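Local atomic coordinates of putative esterase (Bacteroides intestinalis DSM 17393, PDB entry 5VOL), a protein that probably hydrolyses ferulate esters on arabinoxylan, as a calcium-binding carbohydrate esterase of family 1 with an alpha/beta-hydrolase fold. Residues L17-K20 and V21-S24; Y256-S259 and A260-C264. All blocks are in the same frame, centred on the assembly; numbering follows the deposited sequence.

Interaction 1 (L17-K20 and V21-S24)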
ATOM      1  N   LEU C  17      37.057  -7.779  -8.270  1.00 32.15           N
ATOM      2  CA  LEU C  17      37.651  -7.788  -9.595  1.00 30.73           C
ATOM      3  C   LEU C  17      38.811  -6.793  -9.620  1.00 32.12           C
ATOM      4  O   LEU C  17      38.669  -5.665  -9.146  1.00 30.13           O
ATOM      5  CB  LEU C  17      36.607  -7.414 -10.642  1.00 30.78           C
ATOM      6  CG  LEU C  17      37.136  -7.187 -12.048  1.00 33.03           C
ATOM      7  CD1 LEU C  17      37.737  -8.477 -12.603  1.00 35.35           C
ATOM      8  CD2 LEU C  17      36.037  -6.662 -12.942  1.00 28.68           C
ATOM      9  N   PHE C  18      39.963  -7.183 -10.151  1.00 33.71           N
ATOM     10  CA  PHE C  18      41.036  -6.197 -10.267  1.00 31.67           C
ATOM     11  C   PHE C  18      40.882  -5.364 -11.531  1.00 27.94           C
ATOM     12  O   PHE C  18      40.795  -5.901 -12.624  1.00 31.31           O
ATOM     13  CB  PHE C  18      42.420  -6.841 -10.259  1.00 35.89           C
ATOM     14  CG  PHE C  18      43.529  -5.833 -10.389  1.00 35.25           C
ATOM     15  CD1 PHE C  18      43.925  -5.088  -9.291  1.00 33.60           C
ATOM     16  CD2 PHE C  18      44.127  -5.586 -11.619  1.00 34.08           C
ATOM     17  CE1 PHE C  18      44.933  -4.134  -9.402  1.00 35.47           C
ATOM     18  CE2 PHE C  18      45.132  -4.636 -11.737  1.00 41.40           C
ATOM     19  CZ  PHE C  18      45.534  -3.907 -10.620  1.00 34.33           C
ATOM     20  N   SER C  19      40.848  -4.044 -11.377  1.00 29.74           N
ATOM     21  CA  SER C  19      40.700  -3.151 -12.522  1.00 26.34           C
ATOM     22  C   SER C  19      42.047  -2.576 -12.969  1.00 31.35           C
ATOM     23  O   SER C  19      42.733  -1.917 -12.183  1.00 28.34           O
ATOM     24  CB  SER C  19      39.749  -2.009 -12.183  1.00 25.12           C
ATOM     25  OG  SER C  19      39.775  -0.997 -13.178  1.00 27.87           O
ATOM     26  N   LYS C  20      42.397  -2.813 -14.234  1.00 32.61           N
ATOM     27  CA  LYS C  20      43.581  -2.227 -14.854  1.00 33.00           C
ATOM     28  C   LYS C  20      43.341  -0.753 -15.143  1.00 36.19           C
ATOM     29  O   LYS C  20      44.247   0.067 -14.999  1.00 33.31           O
ATOM     30  CB  LYS C  20      43.940  -2.956 -16.154  1.00 34.14           C
ATOM     31  CG  LYS C  20      44.520  -4.348 -15.979  1.00 40.78           C
ATOM     32  CD  LYS C  20      44.581  -5.058 -17.328  1.00 49.74           C
ATOM     33  CE  LYS C  20      45.030  -6.510 -17.213  1.00 48.19           C
ATOM     34  NZ  LYS C  20      46.503  -6.631 -17.012  1.00 67.92           N
ATOM     35  N   VAL C  21      42.121  -0.420 -15.564  1.00 28.36           N
ATOM     36  CA  VAL C  21      41.743   0.977 -15.778  1.00 31.66           C
ATOM     37  C   VAL C  21      41.959   1.854 -14.531  1.00 30.38           C
ATOM     38  O   VAL C  21      42.408   3.001 -14.634  1.00 31.12           O
ATOM     39  CB  VAL C  21      40.264   1.101 -16.206  1.00 30.97           C
ATOM     40  CG1 VAL C  21      39.836   2.553 -16.197  1.00 27.79           C
ATOM     41  CG2 VAL C  21      40.056   0.484 -17.570  1.00 31.84           C
ATOM     42  N   LEU C  22      41.640   1.312 -13.357  1.00 26.21           N
ATOM     43  CA  LEU C  22      41.698   2.072 -12.107  1.00 28.70           C
ATOM     44  C   LEU C  22      42.941   1.761 -11.288  1.00 28.72           C
ATOM     45  O   LEU C  22      43.236   2.460 -10.323  1.00 28.15           O
ATOM     46  CB  LEU C  22      40.463   1.789 -11.234  1.00 26.59           C
ATOM     47  CG  LEU C  22      39.108   2.108 -11.852  1.00 25.43           C
ATOM     48  CD1 LEU C  22      37.988   1.615 -10.903  1.00 23.92           C
ATOM     49  CD2 LEU C  22      39.014   3.602 -12.091  1.00 24.21           C
ATOM     50  N   ASN C  23      43.639   0.692 -11.665  1.00 31.56           N
ATOM     51  CA  ASN C  23      44.719   0.133 -10.858  1.00 31.42           C
ATOM     52  C   ASN C  23      44.262  -0.125  -9.424  1.00 34.52           C
ATOM     53  O   ASN C  23      44.896   0.311  -8.454  1.00 29.82           O
ATOM     54  CB  ASN C  23      45.947   1.049 -10.853  1.00 29.47           C
ATOM     55  CG  ASN C  23      47.160   0.363 -10.256  1.00 31.86           C
ATOM     56  OD1 ASN C  23      47.311  -0.849 -10.388  1.00 33.32           O
ATOM     57  ND2 ASN C  23      48.007   1.122  -9.569  1.00 33.12           N
ATOM     58  N   SER C  24      43.162  -0.858  -9.290  1.00 30.68           N
ATOM     59  CA  SER C  24      42.536  -1.019  -7.989  1.00 32.00           C
ATOM     60  C   SER C  24      41.686  -2.288  -7.951  1.00 30.27           C
ATOM     61  O   SER C  24      40.993  -2.603  -8.916  1.00 28.35           O
ATOM     62  CB  SER C  24      41.690   0.222  -7.675  1.00 32.94           C
ATOM     63  OG  SER C  24      40.997   0.112  -6.438  1.00 35.16           O
TER
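Ser19 and Ser24 close the turn of the beta hairpin formed by strands 11-19 and 24-32, and a G1 beta bulge finishes the turn. They form an antiparallel hydrogen-bonded pair. Ser19 N donates to Ser24 O at 2.9 Å, in a nearly straight bond (168°). The return bond, Ser24 N to Ser19 O, is 3.1 Å. Asn23 is the extra residue of the bulge, and both it and Ser24 face Ser19. Its N also gives a weak bond to Lys20 O.

The hydroxyl of Ser19 works inside the turn. OG stands anti to the backbone N (chi1 169°), which swings it towards Leu22, and it accepts from Leu22 N at 3.0 Å. On the outer side, Phe18 and Asn23 run side by side, with ring and amide planes 86° apart. Asn23 OD1 meets the ring edge at Phe18 CZ, 3.5 Å away. Leu22 packs on Phe111 and Trp106. Buried Ser19 OG thus has two hydrogen-bond partners, Leu22 N and Glu115. The Glu115 carboxylate takes Ser19 OG with one oxygen and Lys20 N with the other, which ties the turn to helix 108-123.

Interaction 2 (Y256-S259 and A260-C264); sequences YWHS and ALYQC
His258 and Tyr262 pair one helical turn apart on helix 254-271. The edge of Tyr262 points at the face of His258 in an offset edge-to-face stack, with ring centroids 5.7 Å apart and planes at 77°. Tyr262 CE2 makes the approach, 3.8 Å from His258 NE2. With CG anti to the backbone N (chi1 160°), the ring of His258 comes close to the Tyr262 edge.

The tight part is the backbone round Ala260. Ala260 N donates to Tyr256 O at 3.0 Å, and the small CB sits 3.3 Å from that same oxygen. Leu261 N shares two weak bonds, to Trp257 O and His258 O. Tyr262 N donates to Ser259 O, three residues back.

The looser side is wet. A water donates to Ser259 O at 3.0 Å and to Gln263 OE1 at 3.2 Å, bridging partly exposed residues. Gln263 NE2 is hydrogen-bonded to Tyr160.

His258 NE2 and Tyr262 OH are both hydrogen-bonded to OE1 of Glu255 of the second subunit. Replacing Tyr262 with an alanine would probably leave that glutamate without its hydroxyl partner and the His258 face without its ring edge.

Trp257 meets His252 edge-to-face, and His252 probably belongs to the Ser-His-Asp triad of this esterase fold. Tyr262 also packs on Val69 and Leu73 of helix 66-76. On the sheet side, Ala260 rests on Met162 of strand 158-162 and Asp218 of strand 214-218.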
ATOM      1  N   TYR C 256      13.389   4.588   3.124  1.00 17.95           N
ATOM      2  CA  TYR C 256      12.929   4.997   1.807  1.00 20.31           C
ATOM      3  C   TYR C 256      13.474   4.078   0.696  1.00 20.67           C
ATOM      4  O   TYR C 256      12.771   3.764  -0.255  1.00 19.46           O
ATOM      5  CB  TYR C 256      13.325   6.451   1.504  1.00 19.55           C
ATOM      6  CG  TYR C 256      12.408   7.078   0.479  1.00 21.27           C
ATOM      7  CD1 TYR C 256      11.180   7.625   0.866  1.00 22.75           C
ATOM      8  CD2 TYR C 256      12.735   7.088  -0.873  1.00 19.29           C
ATOM      9  CE1 TYR C 256      10.309   8.185  -0.070  1.00 21.62           C
ATOM     10  CE2 TYR C 256      11.862   7.646  -1.818  1.00 20.38           C
ATOM     11  CZ  TYR C 256      10.653   8.191  -1.405  1.00 21.36           C
ATOM     12  OH  TYR C 256       9.779   8.755  -2.318  1.00 20.19           O
ATOM     13  N   TRP C 257      14.723   3.652   0.830  1.00 18.39           N
ATOM     14  CA  TRP C 257      15.410   2.946  -0.255  1.00 17.51           C
ATOM     15  C   TRP C 257      15.069   1.465  -0.207  1.00 18.95           C
ATOM     16  O   TRP C 257      14.877   0.839  -1.242  1.00 18.68           O
ATOM     17  CB  TRP C 257      16.929   3.196  -0.173  1.00 18.23           C
ATOM     18  CG  TRP C 257      17.213   4.663  -0.327  1.00 20.38           C
ATOM     19  CD1 TRP C 257      16.560   5.536  -1.157  1.00 20.16           C
ATOM     20  CD2 TRP C 257      18.160   5.452   0.415  1.00 18.07           C
ATOM     21  NE1 TRP C 257      17.047   6.808  -0.981  1.00 21.41           N
ATOM     22  CE2 TRP C 257      18.030   6.784  -0.026  1.00 19.08           C
ATOM     23  CE3 TRP C 257      19.101   5.160   1.402  1.00 19.27           C
ATOM     24  CZ2 TRP C 257      18.815   7.829   0.489  1.00 21.01           C
ATOM     25  CZ3 TRP C 257      19.888   6.202   1.911  1.00 21.61           C
ATOM     26  CH2 TRP C 257      19.738   7.510   1.452  1.00 20.72           C
ATOM     27  N   HIS C 258      14.931   0.910   0.992  1.00 18.84           N
ATOM     28  CA  HIS C 258      14.433  -0.463   1.096  1.00 22.75           C
ATOM     29  C   HIS C 258      12.991  -0.599   0.547  1.00 21.61           C
ATOM     30  O   HIS C 258      12.686  -1.503  -0.237  1.00 19.28           O
ATOM     31  CB  HIS C 258      14.491  -0.944   2.550  1.00 21.49           C
ATOM     32  CG  HIS C 258      13.589  -2.102   2.836  1.00 19.84           C
ATOM     33  ND1 HIS C 258      12.330  -1.956   3.390  1.00 19.68           N
ATOM     34  CD2 HIS C 258      13.756  -3.432   2.649  1.00 19.72           C
ATOM     35  CE1 HIS C 258      11.760  -3.136   3.509  1.00 16.38           C
ATOM     36  NE2 HIS C 258      12.608  -4.054   3.074  1.00 19.91           N
ATOM     37  N   SER C 259      12.102   0.297   0.960  1.00 21.04           N
ATOM     38  CA  SER C 259      10.727   0.241   0.483  1.00 21.10           C
ATOM     39  C   SER C 259      10.666   0.511  -1.033  1.00 23.57           C
ATOM     40  O   SER C 259       9.800  -0.018  -1.723  1.00 21.15           O
ATOM     41  CB  SER C 259       9.843   1.224   1.263  1.00 21.07           C
ATOM     42  OG  SER C 259      10.246   2.561   1.046  1.00 17.42           O
ATOM     43  N   ALA C 260      11.615   1.294  -1.555  1.00 19.29           N
ATOM     44  CA  ALA C 260      11.680   1.556  -2.990  1.00 18.98           C
ATOM     45  C   ALA C 260      11.882   0.272  -3.796  1.00 19.98           C
ATOM     46  O   ALA C 260      11.395   0.147  -4.923  1.00 21.83           O
ATOM     47  CB  ALA C 260      12.821   2.575  -3.304  1.00 21.58           C
ATOM     48  N   LEU C 261      12.597  -0.689  -3.226  1.00 20.15           N
ATOM     49  CA  LEU C 261      12.805  -1.974  -3.899  1.00 21.69           C
ATOM     50  C   LEU C 261      11.515  -2.663  -4.283  1.00 25.19           C
ATOM     51  O   LEU C 261      11.456  -3.345  -5.302  1.00 23.11           O
ATOM     52  CB  LEU C 261      13.609  -2.922  -3.014  1.00 25.05           C
ATOM     53  CG  LEU C 261      15.115  -2.731  -3.015  1.00 24.09           C
ATOM     54  CD1 LEU C 261      15.725  -3.762  -2.081  1.00 24.05           C
ATOM     55  CD2 LEU C 261      15.661  -2.908  -4.439  1.00 23.42           C
ATOM     56  N   TYR C 262      10.488  -2.507  -3.448  1.00 24.01           N
ATOM     57  CA  TYR C 262       9.208  -3.148  -3.692  1.00 23.06           C
ATOM     58  C   TYR C 262       8.490  -2.547  -4.896  1.00 22.82           C
ATOM     59  O   TYR C 262       7.586  -3.165  -5.458  1.00 26.21           O
ATOM     60  CB  TYR C 262       8.326  -3.073  -2.430  1.00 21.71           C
ATOM     61  CG  TYR C 262       8.673  -4.139  -1.408  1.00 22.69           C
ATOM     62  CD1 TYR C 262       8.091  -5.394  -1.480  1.00 22.65           C
ATOM     63  CD2 TYR C 262       9.601  -3.900  -0.387  1.00 24.01           C
ATOM     64  CE1 TYR C 262       8.392  -6.380  -0.569  1.00 21.59           C
ATOM     65  CE2 TYR C 262       9.921  -4.891   0.540  1.00 20.01           C
ATOM     66  CZ  TYR C 262       9.301  -6.131   0.435  1.00 23.16           C
ATOM     67  OH  TYR C 262       9.575  -7.139   1.322  1.00 22.57           O
ATOM     68  N   GLN C 263       8.896  -1.357  -5.315  1.00 22.13           N
ATOM     69  CA  GLN C 263       8.397  -0.799  -6.574  1.00 20.50           C
ATOM     70  C   GLN C 263       9.380  -1.047  -7.723  1.00 22.33           C
ATOM     71  O   GLN C 263       8.981  -1.325  -8.871  1.00 20.29           O
ATOM     72  CB  GLN C 263       8.125   0.695  -6.416  1.00 23.22           C
ATOM     73  CG  GLN C 263       6.884   0.958  -5.578  1.00 33.77           C
ATOM     74  CD  GLN C 263       6.945   2.254  -4.785  1.00 43.36           C
ATOM     75  OE1 GLN C 263       6.225   2.406  -3.793  1.00 48.50           O
ATOM     76  NE2 GLN C 263       7.793   3.201  -5.219  1.00 32.02           N
ATOM     77  N   CYS C 264      10.667  -0.948  -7.402  1.00 19.85           N
ATOM     78  CA  CYS C 264      11.730  -1.080  -8.404  1.00 17.41           C
ATOM     79  C   CYS C 264      11.802  -2.466  -9.023  1.00 18.68           C
ATOM     80  O   CYS C 264      11.865  -2.598 -10.234  1.00 18.96           O
ATOM     81  CB  CYS C 264      13.087  -0.733  -7.785  1.00 16.87           C
ATOM     82  SG  CYS C 264      14.492  -0.900  -8.918  1.00 23.46           S
TER
HETATM   83  O   HOH W   1       6.887   0.524  -1.233  1.00 34.15           O

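Overall arrangement
From the N terminus, the chain first meets interaction 1, where the turn of 17-24 closes the hairpin of strands 11-19 and 24-32. Strand 11-19 is an outermost strand of the mixed sheet within this chain. The chain then runs through the rest of the alpha/beta fold before interaction 2, which lies within helix 254-271 and closes no long loop. The two are in series, neither nested nor crossed. The centres of interactions 1 and 2 lie about 31 Å apart, on opposite sides of the chain's centre. Interaction 1 ties the hairpin to helix 108-123. Interaction 2 joins the late helix to the sheet, to helix 66-76 and to a second subunit.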